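Local coordinates for imidazoleglycerol-phosphate dehydratase (Staphylococcus aureus subsp. aureus, PDB 2AE8), which catalyses the manganese-dependent dehydration of imidazoleglycerol phosphate to imidazoleacetol phosphate, the sixth step of histidine biosynthesis, at residues T68-T71 with F72-L76; G183-T186 with H187-I190. One frame throughout, in Å; residues are numbered along the deposited sequence.

Contact 1 (T68-T71 with F72-L76)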
ATOM      1  N   THR B  68     -31.200 -30.141 -26.892  1.00 32.38           N
ATOM      2  CA  THR B  68     -31.647 -29.973 -28.277  1.00 32.78           C
ATOM      3  C   THR B  68     -30.535 -29.309 -29.089  1.00 33.00           C
ATOM      4  O   THR B  68     -30.260 -29.708 -30.224  1.00 32.43           O
ATOM      5  CB  THR B  68     -32.986 -29.185 -28.353  1.00 33.19           C
ATOM      6  OG1 THR B  68     -34.008 -29.961 -27.711  1.00 33.69           O
ATOM      7  CG2 THR B  68     -33.393 -28.890 -29.804  1.00 33.82           C
ATOM      8  N   LEU B  69     -29.864 -28.324 -28.489  1.00 32.56           N
ATOM      9  CA  LEU B  69     -28.713 -27.678 -29.124  1.00 32.37           C
ATOM     10  C   LEU B  69     -27.557 -28.653 -29.357  1.00 31.75           C
ATOM     11  O   LEU B  69     -26.932 -28.668 -30.432  1.00 32.16           O
ATOM     12  CB  LEU B  69     -28.242 -26.481 -28.270  1.00 32.47           C
ATOM     13  CG  LEU B  69     -29.050 -25.198 -28.456  1.00 34.62           C
ATOM     14  CD1 LEU B  69     -28.833 -24.278 -27.267  1.00 36.82           C
ATOM     15  CD2 LEU B  69     -28.677 -24.472 -29.779  1.00 37.38           C
ATOM     16  N   PHE B  70     -27.279 -29.466 -28.345  1.00 31.33           N
ATOM     17  CA  PHE B  70     -26.266 -30.511 -28.435  1.00 32.07           C
ATOM     18  C   PHE B  70     -26.535 -31.413 -29.650  1.00 32.75           C
ATOM     19  O   PHE B  70     -25.641 -31.672 -30.465  1.00 32.09           O
ATOM     20  CB  PHE B  70     -26.246 -31.327 -27.139  1.00 31.80           C
ATOM     21  CG  PHE B  70     -25.411 -32.581 -27.213  1.00 33.00           C
ATOM     22  CD1 PHE B  70     -24.043 -32.546 -26.932  1.00 32.30           C
ATOM     23  CD2 PHE B  70     -25.997 -33.806 -27.552  1.00 33.68           C
ATOM     24  CE1 PHE B  70     -23.260 -33.710 -26.999  1.00 32.67           C
ATOM     25  CE2 PHE B  70     -25.232 -34.972 -27.632  1.00 33.06           C
ATOM     26  CZ  PHE B  70     -23.857 -34.927 -27.360  1.00 34.34           C
ATOM     27  N   THR B  71     -27.774 -31.876 -29.785  1.00 33.39           N
ATOM     28  CA  THR B  71     -28.082 -32.793 -30.895  1.00 34.21           C
ATOM     29  C   THR B  71     -27.801 -32.162 -32.234  1.00 34.94           C
ATOM     30  O   THR B  71     -27.124 -32.768 -33.067  1.00 35.97           O
ATOM     31  CB  THR B  71     -29.519 -33.372 -30.844  1.00 34.16           C
ATOM     32  OG1 THR B  71     -30.486 -32.325 -30.955  1.00 34.53           O
ATOM     33  CG2 THR B  71     -29.729 -34.113 -29.572  1.00 33.33           C
ATOM     34  N   PHE B  72     -28.262 -30.927 -32.434  1.00 35.63           N
ATOM     35  CA  PHE B  72     -28.065 -30.231 -33.708  1.00 36.02           C
ATOM     36  C   PHE B  72     -26.598 -29.977 -34.015  1.00 35.64           C
ATOM     37  O   PHE B  72     -26.142 -30.174 -35.151  1.00 35.28           O
ATOM     38  CB  PHE B  72     -28.837 -28.899 -33.723  1.00 37.32           C
ATOM     39  CG  PHE B  72     -28.748 -28.163 -35.030  1.00 39.26           C
ATOM     40  CD1 PHE B  72     -29.725 -28.343 -36.010  1.00 41.93           C
ATOM     41  CD2 PHE B  72     -27.685 -27.295 -35.296  1.00 41.64           C
ATOM     42  CE1 PHE B  72     -29.644 -27.666 -37.231  1.00 42.46           C
ATOM     43  CE2 PHE B  72     -27.587 -26.621 -36.516  1.00 42.35           C
ATOM     44  CZ  PHE B  72     -28.575 -26.803 -37.484  1.00 41.61           C
ATOM     45  N   HIS B  73     -25.849 -29.522 -33.015  1.00 34.35           N
ATOM     46  CA  HIS B  73     -24.457 -29.116 -33.256  1.00 33.35           C
ATOM     47  C   HIS B  73     -23.435 -30.236 -33.253  1.00 33.06           C
ATOM     48  O   HIS B  73     -22.364 -30.068 -33.827  1.00 33.37           O
ATOM     49  CB  HIS B  73     -24.044 -27.997 -32.290  1.00 32.52           C
ATOM     50  CG  HIS B  73     -24.742 -26.708 -32.571  1.00 30.61           C
ATOM     51  ND1 HIS B  73     -24.313 -25.838 -33.545  1.00 29.31           N
ATOM     52  CD2 HIS B  73     -25.875 -26.172 -32.059  1.00 29.46           C
ATOM     53  CE1 HIS B  73     -25.133 -24.804 -33.602  1.00 28.97           C
ATOM     54  NE2 HIS B  73     -26.090 -24.982 -32.712  1.00 30.61           N
ATOM     55  N   SER B  74     -23.754 -31.356 -32.594  1.00 33.13           N
ATOM     56  CA  SER B  74     -22.896 -32.548 -32.607  1.00 33.38           C
ATOM     57  C   SER B  74     -23.179 -33.487 -33.793  1.00 34.51           C
ATOM     58  O   SER B  74     -22.337 -34.315 -34.139  1.00 34.53           O
ATOM     59  CB  SER B  74     -23.036 -33.355 -31.314  1.00 33.04           C
ATOM     60  OG  SER B  74     -24.331 -33.931 -31.197  1.00 31.60           O
ATOM     61  N   GLY B  75     -24.371 -33.371 -34.371  1.00 35.25           N
ATOM     62  CA  GLY B  75     -24.850 -34.323 -35.380  1.00 36.56           C
ATOM     63  C   GLY B  75     -25.385 -35.627 -34.801  1.00 37.26           C
ATOM     64  O   GLY B  75     -25.750 -36.544 -35.550  1.00 38.26           O
ATOM     65  N   LEU B  76     -25.429 -35.731 -33.474  1.00 37.35           N
ATOM     66  CA  LEU B  76     -25.908 -36.951 -32.820  1.00 37.25           C
ATOM     67  C   LEU B  76     -27.369 -36.842 -32.422  1.00 38.11           C
ATOM     68  O   LEU B  76     -27.811 -35.794 -31.953  1.00 38.15           O
ATOM     69  CB  LEU B  76     -25.061 -37.290 -31.591  1.00 36.96           C
ATOM     70  CG  LEU B  76     -23.538 -37.296 -31.776  1.00 36.30           C
ATOM     71  CD1 LEU B  76     -22.846 -37.354 -30.432  1.00 36.19           C
ATOM     72  CD2 LEU B  76     -23.100 -38.455 -32.665  1.00 37.04           C
TER
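Ser-74 and Phe-70 meet at the last turn of helix 61-74, where two donors of one residue grip one carbonyl. Ser-74 N makes the helical bond to Phe-70 O, whereas Ser-74 OG, 2.7 Å from Phe-70 O, gives its proton from above the carbonyl plane, 40° out of it. With chi1 at 67°, the hydroxyl sits between its own backbone N and carbonyl carbon and is turned back along the helix. Ser-74 OG also accepts from Leu-76 N at 3.1 Å, closing an ST turn. Two residues before Phe-70 a second carbonyl is shared: Thr-68 O takes the hydroxyl of Thr-71 (OG1 to O 2.7 Å) and Phe-72 N from the same face of its plane. His-73 N bonds to Leu-69 O, but Gly-75 N to Thr-71 O is weak, and Gly-75 leaves the helix with positive phi.

Among the ring and apolar contacts, Ser-74 OG lies 3.8 Å above the plane of the Phe-70 ring, offset toward its rim, and Leu-76 CD1 approaches Phe-70 CZ obliquely at 4.0 Å. Leu-69 and His-73 run side by side, CD2 of the leucine 3.9 Å from NE2 of the imidazole, while Leu-69 O lies in the plane of that ring at its edge. His-73 ND1 is hydrogen-bonded to Arg-199, and Phe-70 and His-73 both touch Ser-198 on helix 186-205.

The arrangement ends the helix of a beta-alpha-beta unit between strands 55-57 and 77-82, and residues 68-73 belong to the probable substrate-binding segment.

Contact 2 (G183-T186 with H187-I190). With MG (magnesium ion), chain L; MG (magnesium ion), chain T.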
ATOM      1  N   GLY B 183     -18.027 -12.921 -21.062  1.00 25.83           N
ATOM      2  CA  GLY B 183     -19.439 -13.201 -20.901  1.00 26.54           C
ATOM      3  C   GLY B 183     -20.195 -11.932 -20.604  1.00 27.46           C
ATOM      4  O   GLY B 183     -19.761 -10.835 -20.964  1.00 28.54           O
ATOM      5  N   GLY B 184     -21.320 -12.079 -19.917  1.00 26.83           N
ATOM      6  CA  GLY B 184     -22.177 -10.942 -19.592  1.00 27.26           C
ATOM      7  C   GLY B 184     -23.593 -11.410 -19.314  1.00 26.71           C
ATOM      8  O   GLY B 184     -24.141 -11.107 -18.263  1.00 27.02           O
ATOM      9  N   ASN B 185     -24.180 -12.131 -20.272  1.00 25.80           N
ATOM     10  CA  ASN B 185     -25.535 -12.703 -20.126  1.00 25.51           C
ATOM     11  C   ASN B 185     -25.410 -14.208 -19.904  1.00 25.04           C
ATOM     12  O   ASN B 185     -24.744 -14.889 -20.680  1.00 24.94           O
ATOM     13  CB  ASN B 185     -26.421 -12.385 -21.350  1.00 25.53           C
ATOM     14  CG  ASN B 185     -27.820 -12.979 -21.232  1.00 25.59           C
ATOM     15  OD1 ASN B 185     -28.032 -14.155 -21.535  1.00 26.02           O
ATOM     16  ND2 ASN B 185     -28.775 -12.173 -20.789  1.00 25.69           N
ATOM     17  N   THR B 186     -26.014 -14.704 -18.826  1.00 24.33           N
ATOM     18  CA  THR B 186     -25.833 -16.076 -18.379  1.00 24.80           C
ATOM     19  C   THR B 186     -26.433 -17.083 -19.368  1.00 25.16           C
ATOM     20  O   THR B 186     -25.859 -18.139 -19.586  1.00 24.42           O
ATOM     21  CB  THR B 186     -26.446 -16.288 -16.984  1.00 25.12           C
ATOM     22  OG1 THR B 186     -25.981 -15.252 -16.112  1.00 26.52           O
ATOM     23  CG2 THR B 186     -26.040 -17.635 -16.398  1.00 25.79           C
ATOM     24  N   HIS B 187     -27.589 -16.756 -19.950  1.00 25.62           N
ATOM     25  CA  HIS B 187     -28.200 -17.623 -20.959  1.00 27.16           C
ATOM     26  C   HIS B 187     -27.233 -17.778 -22.146  1.00 26.83           C
ATOM     27  O   HIS B 187     -26.977 -18.891 -22.604  1.00 27.74           O
ATOM     28  CB  HIS B 187     -29.561 -17.057 -21.409  1.00 27.84           C
ATOM     29  CG  HIS B 187     -30.335 -17.979 -22.295  1.00 30.41           C
ATOM     30  ND1 HIS B 187     -31.509 -18.587 -21.896  1.00 33.66           N
ATOM     31  CD2 HIS B 187     -30.090 -18.420 -23.554  1.00 32.52           C
ATOM     32  CE1 HIS B 187     -31.963 -19.352 -22.877  1.00 33.63           C
ATOM     33  NE2 HIS B 187     -31.124 -19.263 -23.894  1.00 36.32           N
ATOM     34  N   HIS B 188     -26.667 -16.661 -22.599  1.00 26.29           N
ATOM     35  CA  HIS B 188     -25.700 -16.646 -23.681  1.00 25.51           C
ATOM     36  C   HIS B 188     -24.446 -17.433 -23.321  1.00 25.27           C
ATOM     37  O   HIS B 188     -23.864 -18.123 -24.169  1.00 23.34           O
ATOM     38  CB  HIS B 188     -25.289 -15.207 -24.011  1.00 26.04           C
ATOM     39  CG  HIS B 188     -26.366 -14.408 -24.667  1.00 26.33           C
ATOM     40  ND1 HIS B 188     -26.230 -13.068 -24.936  1.00 26.44           N
ATOM     41  CD2 HIS B 188     -27.608 -14.755 -25.095  1.00 27.71           C
ATOM     42  CE1 HIS B 188     -27.332 -12.623 -25.517  1.00 28.62           C
ATOM     43  NE2 HIS B 188     -28.184 -13.628 -25.624  1.00 27.06           N
ATOM     44  N   GLU B 189     -24.018 -17.305 -22.062  1.00 24.28           N
ATOM     45  CA  GLU B 189     -22.802 -17.954 -21.597  1.00 23.90           C
ATOM     46  C   GLU B 189     -22.949 -19.470 -21.685  1.00 24.09           C
ATOM     47  O   GLU B 189     -22.099 -20.159 -22.226  1.00 23.92           O
ATOM     48  CB  GLU B 189     -22.515 -17.540 -20.146  1.00 23.96           C
ATOM     49  CG  GLU B 189     -21.882 -16.145 -19.983  1.00 23.77           C
ATOM     50  CD  GLU B 189     -21.970 -15.615 -18.545  1.00 24.75           C
ATOM     51  OE1 GLU B 189     -22.447 -16.335 -17.631  1.00 25.02           O
ATOM     52  OE2 GLU B 189     -21.611 -14.442 -18.345  1.00 25.42           O
ATOM     53  N   ILE B 190     -24.019 -19.984 -21.104  1.00 24.33           N
ATOM     54  CA  ILE B 190     -24.288 -21.405 -21.134  1.00 24.59           C
ATOM     55  C   ILE B 190     -24.513 -21.906 -22.568  1.00 25.38           C
ATOM     56  O   ILE B 190     -24.001 -22.955 -22.958  1.00 25.23           O
ATOM     57  CB  ILE B 190     -25.505 -21.721 -20.254  1.00 24.61           C
ATOM     58  CG1 ILE B 190     -25.191 -21.314 -18.798  1.00 23.20           C
ATOM     59  CG2 ILE B 190     -25.834 -23.211 -20.334  1.00 23.96           C
ATOM     60  CD1 ILE B 190     -26.423 -21.222 -17.893  1.00 23.55           C
TER
HETATM   61 MG    MG L1007     -31.174 -20.094 -26.126  1.00 49.07          MG
HETATM   62 MG    MG T1005     -30.086 -13.631 -26.685  1.00 22.90          MG
HETATM   63  O   HOH W   1     -30.219 -16.088 -27.110  1.00 52.44           O
HETATM   64  O   HOH W   2     -30.299 -11.446 -26.318  1.00 46.14           O
HETATM   65  O   HOH W   3     -29.298 -12.720 -28.433  1.00 38.26           O
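Asn-185 OD1 meets His-188 twice, at its backbone N-H and over its ring, just where His-187 and His-188 each bind a different magnesium ion through NE2, at 2.4 Å and 2.2 Å respectively. Three waters also bind the ion on His-188, one of them in the plane of the ring at its edge; His-91 and Glu-95 of a neighbouring subunit bind this ion too. The ion on His-187 is shared with Glu-191 and with His-92 of that same neighbour.

Behind the metal ligands stands Asn-185, the N-cap residue. Its OD1 accepts from His-188 N at 3.0 Å, in the amide plane and on a lone pair, with an N-H...O angle of 162°. With CG anti to the backbone N (chi1 179°) the amide reaches toward the helix, and OD1 lies over one face of the His-188 imidazole, 3.5 Å above its plane and toward the rim. The two planes are inclined by 45°. This N-cap starts the helix of an HHxxE metal-binding sequence, and the sites it serves lie between subunits, where manganese is the cofactor.

Farther out, Glu-127 accepts from His-188 ND1 and from Asn-185 N, linking ligand and cap. Glu-189, extended beyond CG, reaches to the preceding loop, its OE2 taking the N-H of Gly-184 at 2.9 Å on the anti side of the carboxylate, with Ser-149 as a second partner. Ile-190 CD1 packs 3.9 Å from Thr-186 CG2.

Overall arrangement
From the N terminus the chain first reaches contact 1, at the end of helix 61-74, where the helix turns into strand 77-82. It then runs through helix 90-111 and the sheet of strands 118-125, 128-135, 141-145 and 175-182 before that last strand leads into contact 2 at the start of helix 186-205. Each contact is local and neither nests in nor crosses the other: they lie in series, one closing a helix, the other opening one. The centres of contact 1 and contact 2 are about 19 Å apart, and the two do not touch. Helix 186-205 bridges them, carrying the metal ligands of contact 2 at its beginning and packing further along against helix 61-74 at contact 1.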